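Local coordinates for hydrogenase maturation factor (Thermoanaerobacter tengcongensis, PDB 3VTI), which accepts a carbamoyl group from HypF and probably dehydrates it with ATP to a nitrile during [NiFe]-hydrogenase maturation, at residues A61-A66 with G182-L187; H156-M161 with L167-P172; K87-S92 with I120-S125. All coordinates share one frame; numbering follows the deposited sequence.

Contact 1: residues A61-A66 with G182-L187; sequences ASMRGA and GLIEKL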
# COMPACT_ATOMS: atom_id res chain seq x y z
N ALA C 61 -1.30 19.08 9.94
CA ALA C 61 -2.13 20.21 9.53
C ALA C 61 -2.13 21.36 10.55
O ALA C 61 -2.62 22.46 10.24
CB ALA C 61 -3.55 19.75 9.24
N SER C 62 -1.59 21.10 11.74
CA SER C 62 -1.54 22.10 12.81
C SER C 62 -0.15 22.70 12.92
O SER C 62 0.00 23.83 13.41
CB SER C 62 -1.93 21.48 14.15
OG SER C 62 -3.19 20.81 14.11
N MET C 63 0.86 21.96 12.46
CA MET C 63 2.28 22.33 12.64
C MET C 63 2.67 23.68 12.06
O MET C 63 3.79 24.16 12.23
CB MET C 63 3.19 21.25 12.06
CG MET C 63 3.06 19.93 12.75
SD MET C 63 3.53 20.03 14.47
CE MET C 63 2.61 18.65 15.15
N ARG C 64 1.72 24.30 11.37
CA ARG C 64 1.96 25.57 10.72
C ARG C 64 1.33 26.70 11.54
O ARG C 64 1.39 27.86 11.16
CB ARG C 64 1.40 25.49 9.30
CG ARG C 64 2.15 26.29 8.28
CD ARG C 64 3.61 25.84 8.09
NE ARG C 64 4.35 26.95 7.49
CZ ARG C 64 4.46 27.15 6.18
NH1 ARG C 64 3.93 26.29 5.32
NH2 ARG C 64 5.14 28.20 5.73
N GLY C 65 0.77 26.34 12.70
CA GLY C 65 0.06 27.30 13.57
C GLY C 65 -1.41 27.38 13.21
O GLY C 65 -1.98 28.48 13.03
N ALA C 66 -2.04 26.21 13.10
CA ALA C 66 -3.36 26.12 12.49
C ALA C 66 -4.30 25.18 13.22
O ALA C 66 -3.87 24.22 13.88
CB ALA C 66 -3.23 25.72 11.02
N GLY C 182 -5.19 20.36 19.90
CA GLY C 182 -5.65 21.00 21.13
C GLY C 182 -4.50 21.65 21.89
O GLY C 182 -4.61 22.80 22.34
N LEU C 183 -3.40 20.91 22.03
CA LEU C 183 -2.19 21.42 22.66
C LEU C 183 -1.59 22.59 21.87
O LEU C 183 -1.18 23.61 22.45
CB LEU C 183 -1.18 20.29 22.84
CG LEU C 183 0.21 20.57 23.41
CD1 LEU C 183 0.66 19.45 24.31
CD2 LEU C 183 1.20 20.74 22.30
N ILE C 184 -1.53 22.43 20.55
CA ILE C 184 -1.03 23.47 19.66
C ILE C 184 -1.90 24.74 19.73
O ILE C 184 -1.38 25.86 19.78
CB ILE C 184 -0.86 22.91 18.22
CG1 ILE C 184 0.28 21.88 18.20
CG2 ILE C 184 -0.57 24.01 17.22
CD1 ILE C 184 0.35 21.00 16.95
N GLU C 185 -3.21 24.56 19.78
CA GLU C 185 -4.13 25.68 19.95
C GLU C 185 -3.78 26.53 21.20
O GLU C 185 -3.84 27.77 21.15
CB GLU C 185 -5.58 25.19 20.01
CG GLU C 185 -6.63 26.32 20.11
CD GLU C 185 -8.06 25.80 20.18
OE1 GLU C 185 -8.67 25.54 19.11
OE2 GLU C 185 -8.58 25.65 21.30
N LYS C 186 -3.43 25.87 22.29
CA LYS C 186 -3.07 26.59 23.53
C LYS C 186 -1.69 27.24 23.42
O LYS C 186 -1.43 28.24 24.06
CB LYS C 186 -3.14 25.68 24.77
CG LYS C 186 -4.53 25.15 25.09
CD LYS C 186 -4.50 24.18 26.27
CE LYS C 186 -4.58 24.91 27.61
NZ LYS C 186 -4.06 24.08 28.73
N LEU C 187 -0.81 26.65 22.61
CA LEU C 187 0.50 27.23 22.36
C LEU C 187 0.39 28.46 21.48
O LEU C 187 1.09 29.43 21.69
CB LEU C 187 1.45 26.21 21.72
CG LEU C 187 2.22 25.26 22.63
CD1 LEU C 187 2.86 24.13 21.82
CD2 LEU C 187 3.28 25.99 23.45
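Beside the magnesium site of HypE, Ser62 and Met63 meet Ile184 of helix 181-187. Ile184 points toward the loop and carries most of the contact. Its CD1 methyl makes the two closest approaches. CD1 lies 3.6 Å from CB of Ser62 and 3.7 Å from CE of Met63. The sulfur of Met63 is a little farther, with SD 4.1 Å from CD1 of Ile184. CG1 of Ile184 stands beside its backbone N, anti to the carbonyl carbon (chi1 -68°), and with chi2 extended CD1 reaches the loop. The other branch, CG2, lies 3.9 Å from the carbonyl O of Ser62.

CB of Met63 points away from the helix, but a bend at chi2 (-63°) brings SD and CE back. The side chain then crosses that of Ile184 at about a right angle. The loop belongs to the AIR synthase (PurM-like) N-terminal domain and helix 181-187 to the C-terminal one, so the apolar patch joins segments of the two domains. Leu197 on strand 194-198 touches both Met63 and Ile184. The bound magnesium ion, held by Asp22, Asp60 and Asp199, is about 5 Å from the nearest atom of the Met63 side chain. Measured between nearest atoms, that side chain is also about 4 Å from those of Asp22 and Asp199.

The loop holds its own shape. Met63 and Arg64 form the corner of a beta turn, closed by Gly65 N to Ser62 O at 2.7 Å. Ala66 N bonds to the same oxygen at 3.1 Å. No hydrogen bond crosses to the helix, and the hydroxyl of Ser62 is taken by the carbonyl O of Val58.

Contact 2: residues H156-M161 with L167-P172; sequences HGMAVM and LQFDTP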
# COMPACT_ATOMS: atom_id res chain seq x y z
N HIS C 156 6.31 5.54 20.34
CA HIS C 156 5.73 4.86 19.20
C HIS C 156 6.74 3.92 18.53
O HIS C 156 6.47 2.73 18.37
CB HIS C 156 5.18 5.86 18.19
CG HIS C 156 4.55 5.23 17.00
ND1 HIS C 156 3.23 4.82 17.00
CD2 HIS C 156 5.04 4.91 15.78
CE1 HIS C 156 2.94 4.29 15.82
NE2 HIS C 156 4.03 4.33 15.07
N GLY C 157 7.90 4.47 18.15
CA GLY C 157 8.97 3.69 17.55
C GLY C 157 9.29 2.40 18.28
O GLY C 157 9.38 1.33 17.67
N MET C 158 9.45 2.48 19.60
CA MET C 158 9.77 1.28 20.36
C MET C 158 8.57 0.35 20.49
O MET C 158 8.73 -0.86 20.52
CB MET C 158 10.38 1.62 21.72
CG MET C 158 10.96 0.42 22.46
SD MET C 158 12.08 -0.64 21.49
CE MET C 158 13.56 0.36 21.47
N ALA C 159 7.37 0.92 20.56
CA ALA C 159 6.15 0.11 20.70
C ALA C 159 5.89 -0.79 19.49
O ALA C 159 5.69 -1.99 19.66
CB ALA C 159 4.93 1.00 21.00
N VAL C 160 5.91 -0.22 18.29
CA VAL C 160 5.68 -1.02 17.08
C VAL C 160 6.84 -1.98 16.81
O VAL C 160 6.62 -3.11 16.40
CB VAL C 160 5.25 -0.19 15.83
CG1 VAL C 160 4.44 1.04 16.23
CG2 VAL C 160 6.44 0.21 14.97
N MET C 161 8.07 -1.54 17.07
CA MET C 161 9.25 -2.41 17.05
C MET C 161 9.04 -3.66 17.91
O MET C 161 9.24 -4.79 17.46
CB MET C 161 10.48 -1.62 17.55
CG MET C 161 11.71 -2.44 17.92
SD MET C 161 13.12 -2.21 16.81
CE MET C 161 13.59 -0.52 17.14
N LEU C 167 9.62 -8.73 20.34
CA LEU C 167 10.57 -8.48 21.40
C LEU C 167 9.85 -8.28 22.73
O LEU C 167 9.12 -7.30 22.91
CB LEU C 167 11.42 -7.25 21.08
CG LEU C 167 12.07 -7.16 19.69
CD1 LEU C 167 12.60 -5.77 19.46
CD2 LEU C 167 13.16 -8.19 19.53
N GLN C 168 10.04 -9.22 23.64
CA GLN C 168 9.46 -9.13 24.98
C GLN C 168 10.34 -8.25 25.86
O GLN C 168 11.56 -8.40 25.89
CB GLN C 168 9.28 -10.53 25.59
CG GLN C 168 8.68 -10.55 27.00
CD GLN C 168 7.25 -10.01 27.06
OE1 GLN C 168 6.30 -10.70 26.67
NE2 GLN C 168 7.10 -8.78 27.55
N PHE C 169 9.71 -7.31 26.56
CA PHE C 169 10.42 -6.47 27.53
C PHE C 169 9.85 -6.64 28.93
O PHE C 169 8.73 -7.14 29.10
CB PHE C 169 10.38 -5.00 27.11
CG PHE C 169 11.12 -4.71 25.83
CD1 PHE C 169 12.47 -5.03 25.70
CD2 PHE C 169 10.47 -4.11 24.76
CE1 PHE C 169 13.15 -4.76 24.51
CE2 PHE C 169 11.14 -3.83 23.58
CZ PHE C 169 12.48 -4.16 23.45
N ASP C 170 10.62 -6.22 29.93
CA ASP C 170 10.20 -6.27 31.32
C ASP C 170 8.92 -5.46 31.55
O ASP C 170 8.08 -5.83 32.38
CB ASP C 170 11.34 -5.80 32.24
CG ASP C 170 12.58 -6.69 32.15
OD1 ASP C 170 13.71 -6.15 32.12
OD2 ASP C 170 12.42 -7.93 32.12
N THR C 171 8.79 -4.36 30.81
CA THR C 171 7.59 -3.53 30.80
C THR C 171 7.04 -3.42 29.36
O THR C 171 7.78 -3.08 28.43
CB THR C 171 7.90 -2.10 31.34
OG1 THR C 171 8.94 -2.17 32.32
CG2 THR C 171 6.65 -1.45 31.94
N PRO C 172 5.74 -3.72 29.17
CA PRO C 172 5.16 -3.48 27.84
C PRO C 172 5.19 -1.99 27.49
O PRO C 172 4.97 -1.13 28.36
CB PRO C 172 3.72 -3.99 27.98
CG PRO C 172 3.44 -3.98 29.45
CD PRO C 172 4.75 -4.27 30.11
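The ring of Phe169 receives the sulfur of Met158 at a slant. SD of Met158 is 3.9 Å from CE2 of Phe169 and 4.9 Å from the ring centroid, and it sits 61° off the ring normal. Ala236 of helix 231-240 also touches the Phe169 side chain. A second flat group, the imidazole of His156, has CG1 of Val160 3.5 Å above one face, offset toward the rim. Phe44 meets the same imidazole with its ring plane at about 90°.

The Met158-Phe169 pair is a Met-aromatic contact. It is one of the contacts between helix 155-164 and the loop that follows it, within the AIR synthase C-terminal domain. Met158 has CG anti to its own N (chi1 -170°), and bends at chi2 and chi3 turn the sulfur to the ring. The two side chains cross at about a right angle.

Three residues along the helix, Met161 meets Leu167 at an oblique crossing. CG of Met161 touches CD1 of Leu167 at 3.8 Å. That same methyl lies 4.0 Å from the carbonyl O of Met161. Met161 and Phe169 also pack against apolar side chains of another protein chain, the HypF partner. Within the loop, NE2 of Gln168 donates to O of Phe169 at 2.8 Å, with the acceptor close to the amide plane.

Contact 3: residues K87-S92 with I120-S125; sequences KKIVKS and IFINTS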
# COMPACT_ATOMS: atom_id res chain seq x y z
N LYS C 87 -13.82 -2.66 10.27
CA LYS C 87 -14.75 -1.95 11.14
C LYS C 87 -14.04 -1.34 12.34
O LYS C 87 -14.40 -0.25 12.79
CB LYS C 87 -15.88 -2.88 11.60
CG LYS C 87 -16.88 -3.25 10.50
CD LYS C 87 -18.10 -3.96 11.06
CE LYS C 87 -19.09 -4.30 9.96
NZ LYS C 87 -20.29 -5.03 10.47
N LYS C 88 -13.04 -2.04 12.86
CA LYS C 88 -12.23 -1.56 13.98
C LYS C 88 -11.36 -0.36 13.60
O LYS C 88 -11.23 0.60 14.36
CB LYS C 88 -11.36 -2.68 14.55
CG LYS C 88 -12.09 -3.66 15.45
CD LYS C 88 -11.37 -5.01 15.56
CE LYS C 88 -10.25 -5.00 16.61
NZ LYS C 88 -9.71 -6.37 16.82
N ILE C 89 -10.76 -0.42 12.41
CA ILE C 89 -9.93 0.66 11.89
C ILE C 89 -10.76 1.91 11.67
O ILE C 89 -10.40 3.00 12.13
CB ILE C 89 -9.21 0.23 10.58
CG1 ILE C 89 -8.10 -0.78 10.90
CG2 ILE C 89 -8.65 1.44 9.83
CD1 ILE C 89 -7.62 -1.54 9.69
N VAL C 90 -11.89 1.75 10.98
CA VAL C 90 -12.78 2.85 10.65
C VAL C 90 -13.33 3.52 11.92
O VAL C 90 -13.31 4.75 12.03
CB VAL C 90 -13.91 2.37 9.68
CG1 VAL C 90 -14.89 3.49 9.36
CG2 VAL C 90 -13.30 1.86 8.37
N LYS C 91 -13.79 2.71 12.87
CA LYS C 91 -14.21 3.17 14.20
C LYS C 91 -13.14 4.03 14.89
O LYS C 91 -13.44 5.12 15.39
CB LYS C 91 -14.57 1.98 15.09
CG LYS C 91 -15.27 2.32 16.40
CD LYS C 91 -15.40 1.09 17.28
CE LYS C 91 -16.35 1.32 18.45
NZ LYS C 91 -15.75 2.22 19.49
N SER C 92 -11.90 3.53 14.90
CA SER C 92 -10.76 4.27 15.47
C SER C 92 -10.53 5.61 14.78
O SER C 92 -10.18 6.59 15.42
CB SER C 92 -9.50 3.43 15.40
OG SER C 92 -9.55 2.37 16.32
N ILE C 120 -3.72 -3.72 4.18
CA ILE C 120 -4.35 -2.39 4.05
C ILE C 120 -3.38 -1.22 4.24
O ILE C 120 -2.62 -1.18 5.21
CB ILE C 120 -5.56 -2.24 5.02
CG1 ILE C 120 -6.26 -0.89 4.84
CG2 ILE C 120 -5.14 -2.46 6.48
CD1 ILE C 120 -7.66 -0.83 5.46
N PHE C 121 -3.39 -0.28 3.30
CA PHE C 121 -2.75 1.03 3.48
C PHE C 121 -3.80 2.12 3.51
O PHE C 121 -4.87 1.99 2.90
CB PHE C 121 -1.73 1.35 2.38
CG PHE C 121 -0.60 0.37 2.29
CD1 PHE C 121 -0.00 -0.15 3.43
CD2 PHE C 121 -0.10 -0.02 1.05
CE1 PHE C 121 1.04 -1.05 3.35
CE2 PHE C 121 0.95 -0.92 0.96
CZ PHE C 121 1.51 -1.44 2.11
N ILE C 122 -3.49 3.21 4.22
CA ILE C 122 -4.38 4.35 4.28
C ILE C 122 -3.61 5.65 4.03
O ILE C 122 -2.53 5.88 4.60
CB ILE C 122 -5.12 4.42 5.65
CG1 ILE C 122 -5.90 3.12 5.89
CG2 ILE C 122 -6.06 5.61 5.69
CD1 ILE C 122 -6.21 2.84 7.35
N ASN C 123 -4.17 6.50 3.17
CA ASN C 123 -3.68 7.85 3.02
C ASN C 123 -4.69 8.86 3.53
O ASN C 123 -5.89 8.72 3.27
CB ASN C 123 -3.33 8.16 1.56
CG ASN C 123 -2.82 9.58 1.38
OD1 ASN C 123 -3.59 10.54 1.40
ND2 ASN C 123 -1.50 9.73 1.25
N THR C 124 -4.22 9.87 4.24
CA THR C 124 -5.08 10.95 4.65
C THR C 124 -4.49 12.28 4.23
O THR C 124 -3.26 12.47 4.31
CB THR C 124 -5.34 10.97 6.18
OG1 THR C 124 -4.11 10.84 6.89
CG2 THR C 124 -6.25 9.83 6.58
N SER C 125 -5.34 13.19 3.76
CA SER C 125 -4.94 14.59 3.57
C SER C 125 -5.73 15.48 4.51
O SER C 125 -6.81 15.10 4.98
CB SER C 125 -5.14 15.04 2.13
OG SER C 125 -4.49 14.16 1.23
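Ile89 on helix 83-100 packs onto Ile120 and Ile122 of strand 120-130. This is a helix-on-sheet layer in the AIR synthase N-terminal domain, where helices 83-100 and 49-60 pack on one face of a mixed five-stranded sheet. Ile120 and Ile122 are two residues apart on the strand, so both point to the helix and Ile89 meets them together.

The closer part is at Ile122. CG2 of Ile89 lies 3.8 Å from CD1 of Ile122, and the two side chains slide past each other in opposite directions. Toward Ile120 the approach is longer. Here the two side chains reach for each other tip to tip, and CD1 of Ile89 stops 4.2 Å from CG2 of Ile120. The backbones stay well apart, with CA of Ile89 10.1 Å from CA of Ile120, so side chains alone bridge the layers. Ile49 of helix 49-60 touches both Ile89 and Ile122.

In contrast to this buried apolar side, the outer side of the helix faces solvent. Lys87, Lys88 and Lys91 are exposed there. Lys91 forms a salt bridge with Glu95, and Lys88 makes a cation-pi contact with Phe43. The alternate residues of the strand face the second subunit, another copy of this protein: Phe121 packs on its Val117, and OG of Ser125 is hydrogen-bonded to OG of its Ser125.

The two branches of Ile89 divide the work. CG2 is anti to the backbone N and serves Ile122. CG1 lies beside that N (chi1 -72°) and carries CD1 to the CG2 methyl of Ile120.

In the fold
The three contacts lie apart in the chain and do not touch. Contact 1 joins segments of the N-terminal and C-terminal domains beside the magnesium ion. Contact 3 lies wholly in the N-terminal domain and contact 2 wholly in the C-terminal one, both away from the metal site. Contact 1 spans the longest stretch of chain, and both other contacts fall within it, contact 3 first. By closest atoms contacts 1 and 3 come nearest, about 7 Å apart; contacts 2 and 3 are about 12 Å apart. Contacts 1 and 2 have centres 29 Å apart, on opposite sides of the chain's centre. Contact 3 borders the second subunit, whereas contact 2 borders HypF.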